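Local coordinates for plasmin and fibronectin-binding protein A (Streptococcus pneumoniae, PDB 4MR0) that acts as a surface adhesin and invasin, binding human fibronectin, plasmin, plasminogen and serum albumin, at residues A[369-374]-A[392-397]. Sequence-based numbering, arbitrary orientation.
Sequences NHFDNM and NRFDKK
Two successive rungs of a right-handed parallel beta-helix meet here, with His370, Phe371 and Asp372 of strand 370-372 in register with Arg393, Phe394 and Asp395 of strand 393-396. The backbones bond in parallel register, Phe371 N giving to Arg393 O (2.8 Å) and Asp395 N to Phe371 O (2.9 Å). On the outer face, Arg393 runs extended alongside His370, laying CD over one face of the imidazole and its guanidinium flat on the ring, planes 26° apart. Asp395 OD2 then takes two donors: His370 NE2 at 2.6 Å, on its anti side, and Arg393 NE at 2.7 Å, on its syn lone pair. The carboxylate, held also by Asn439 at OD1, probably offsets the cost of setting the arginine's charge on the imidazole.

Inside the coil, like residues pile up from rung to rung, as in pectate lyase-like solenoids. Phe371 CD2 sits 3.4 Å from Phe394 CE2, over one face of the Phe394 ring, the rings tilted by 40°; Phe336 and Phe438 continue the column beyond them. Asn392 OD1 accepts from Asn369 N (2.8 Å). Past the strands, Asn373 turns OD1 across to Lys397 N (2.8 Å), while Lys396, bent at chi2 (62°), reaches NZ back to Met374 O (3.0 Å).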
loop_
_atom_site.group_PDB
_atom_site.type_symbol
_atom_site.label_atom_id
_atom_site.label_comp_id
_atom_site.label_asym_id
_atom_site.label_seq_id
_atom_site.Cartn_x
_atom_site.Cartn_y
_atom_site.Cartn_z
ATOM N N ASN A 369 -2.328 10.383 -4.858
ATOM C CA ASN A 369 -0.998 9.805 -5.072
ATOM C C ASN A 369 -0.871 9.379 -6.529
ATOM O O ASN A 369 -1.877 9.233 -7.228
ATOM C CB ASN A 369 -0.778 8.558 -4.205
ATOM C CG ASN A 369 -0.926 8.838 -2.728
ATOM O OD1 ASN A 369 -1.942 8.491 -2.107
ATOM N ND2 ASN A 369 0.081 9.478 -2.154
ATOM N N HIS A 370 0.364 9.171 -6.980
ATOM C CA HIS A 370 0.612 8.712 -8.344
ATOM C C HIS A 370 1.287 7.338 -8.256
ATOM O O HIS A 370 2.435 7.227 -7.832
ATOM C CB HIS A 370 1.528 9.687 -9.095
ATOM C CG HIS A 370 1.779 9.305 -10.523
ATOM N ND1 HIS A 370 2.550 10.069 -11.373
ATOM C CD2 HIS A 370 1.354 8.245 -11.252
ATOM C CE1 HIS A 370 2.590 9.496 -12.564
ATOM N NE2 HIS A 370 1.873 8.388 -12.517
ATOM N N PHE A 371 0.561 6.295 -8.639
ATOM C CA PHE A 371 1.090 4.934 -8.607
ATOM C C PHE A 371 1.541 4.643 -10.035
ATOM O O PHE A 371 0.749 4.214 -10.878
ATOM C CB PHE A 371 -0.005 3.973 -8.171
ATOM C CG PHE A 371 -0.558 4.273 -6.805
ATOM C CD1 PHE A 371 0.225 4.091 -5.668
ATOM C CD2 PHE A 371 -1.857 4.746 -6.656
ATOM C CE1 PHE A 371 -0.284 4.379 -4.391
ATOM C CE2 PHE A 371 -2.375 5.037 -5.387
ATOM C CZ PHE A 371 -1.587 4.853 -4.255
ATOM N N ASP A 372 2.827 4.876 -10.279
ATOM C CA ASP A 372 3.421 4.745 -11.602
ATOM C C ASP A 372 3.941 3.377 -12.036
ATOM O O ASP A 372 5.120 3.056 -11.859
ATOM C CB ASP A 372 4.543 5.776 -11.727
ATOM C CG ASP A 372 4.857 6.136 -13.167
ATOM O OD1 ASP A 372 4.293 5.507 -14.083
ATOM O OD2 ASP A 372 5.675 7.054 -13.374
ATOM N N ASN A 373 3.050 2.585 -12.620
ATOM C CA ASN A 373 3.391 1.262 -13.140
ATOM C C ASN A 373 3.788 0.215 -12.096
ATOM O O ASN A 373 4.842 -0.415 -12.220
ATOM C CB ASN A 373 4.509 1.413 -14.195
ATOM C CG ASN A 373 4.594 0.229 -15.145
ATOM O OD1 ASN A 373 3.573 -0.270 -15.634
ATOM N ND2 ASN A 373 5.817 -0.219 -15.429
ATOM N N MET A 374 2.952 0.022 -11.076
ATOM C CA MET A 374 3.230 -0.984 -10.048
ATOM C C MET A 374 3.109 -2.360 -10.699
ATOM O O MET A 374 2.358 -2.531 -11.658
ATOM C CB MET A 374 2.230 -0.876 -8.893
ATOM C CG MET A 374 2.732 -0.091 -7.666
ATOM S SD MET A 374 3.126 1.653 -7.862
ATOM C CE MET A 374 4.804 1.549 -8.604
ATOM N N ASN A 392 -6.520 9.493 -6.906
ATOM C CA ASN A 392 -5.206 8.951 -7.223
ATOM C C ASN A 392 -5.087 8.672 -8.718
ATOM O O ASN A 392 -6.086 8.551 -9.421
ATOM C CB ASN A 392 -4.977 7.647 -6.460
ATOM C CG ASN A 392 -5.027 7.834 -4.960
ATOM O OD1 ASN A 392 -4.063 8.297 -4.348
ATOM N ND2 ASN A 392 -6.164 7.485 -4.356
ATOM N N ARG A 393 -3.853 8.582 -9.195
ATOM C CA ARG A 393 -3.593 8.279 -10.593
ATOM C C ARG A 393 -2.841 6.946 -10.657
ATOM O O ARG A 393 -1.744 6.814 -10.112
ATOM C CB ARG A 393 -2.759 9.393 -11.226
ATOM C CG ARG A 393 -2.193 9.030 -12.581
ATOM C CD ARG A 393 -1.473 10.210 -13.200
ATOM N NE ARG A 393 -0.739 9.819 -14.399
ATOM C CZ ARG A 393 -0.037 10.663 -15.151
ATOM N NH1 ARG A 393 0.024 11.950 -14.826
ATOM N NH2 ARG A 393 0.612 10.217 -16.220
ATOM N N PHE A 394 -3.436 5.953 -11.307
ATOM C CA PHE A 394 -2.799 4.641 -11.426
ATOM C C PHE A 394 -2.409 4.414 -12.875
ATOM O O PHE A 394 -3.284 4.272 -13.735
ATOM C CB PHE A 394 -3.753 3.511 -11.025
ATOM C CG PHE A 394 -4.293 3.612 -9.624
ATOM C CD1 PHE A 394 -5.198 4.615 -9.278
ATOM C CD2 PHE A 394 -3.947 2.656 -8.667
ATOM C CE1 PHE A 394 -5.758 4.662 -8.000
ATOM C CE2 PHE A 394 -4.495 2.687 -7.391
ATOM C CZ PHE A 394 -5.407 3.690 -7.050
ATOM N N ASP A 395 -1.110 4.376 -13.151
ATOM C CA ASP A 395 -0.651 4.142 -14.514
ATOM C C ASP A 395 -0.103 2.728 -14.640
ATOM O O ASP A 395 0.494 2.195 -13.703
ATOM C CB ASP A 395 0.435 5.146 -14.908
ATOM C CG ASP A 395 -0.099 6.563 -15.060
ATOM O OD1 ASP A 395 -1.202 6.735 -15.627
ATOM O OD2 ASP A 395 0.592 7.509 -14.628
ATOM N N LYS A 396 -0.319 2.116 -15.795
ATOM C CA LYS A 396 0.174 0.767 -16.034
ATOM C C LYS A 396 0.595 0.663 -17.486
ATOM O O LYS A 396 -0.220 0.818 -18.395
ATOM C CB LYS A 396 -0.910 -0.265 -15.718
ATOM C CG LYS A 396 -0.467 -1.715 -15.870
ATOM C CD LYS A 396 0.668 -2.080 -14.924
ATOM C CE LYS A 396 0.999 -3.567 -15.025
ATOM N NZ LYS A 396 2.228 -3.935 -14.266
ATOM N N LYS A 397 1.881 0.417 -17.699
ATOM C CA LYS A 397 2.419 0.305 -19.045
ATOM C C LYS A 397 2.448 -1.149 -19.507
ATOM O O LYS A 397 2.104 -2.064 -18.754
ATOM C CB LYS A 397 3.832 0.890 -19.093
ATOM C CG LYS A 397 3.896 2.375 -18.777
ATOM C CD LYS A 397 5.293 2.931 -19.027
ATOM C CE LYS A 397 6.249 2.645 -17.881
ATOM N NZ LYS A 397 6.266 3.774 -16.900
HETATM O O HOH W 1 0.262 1.489 -11.059
HETATM O O HOH W 2 5.147 -3.270 -13.436
HETATM O O HOH W 3 8.179 2.070 -15.233
HETATM O O HOH W 4 3.618 -3.502 -16.783
#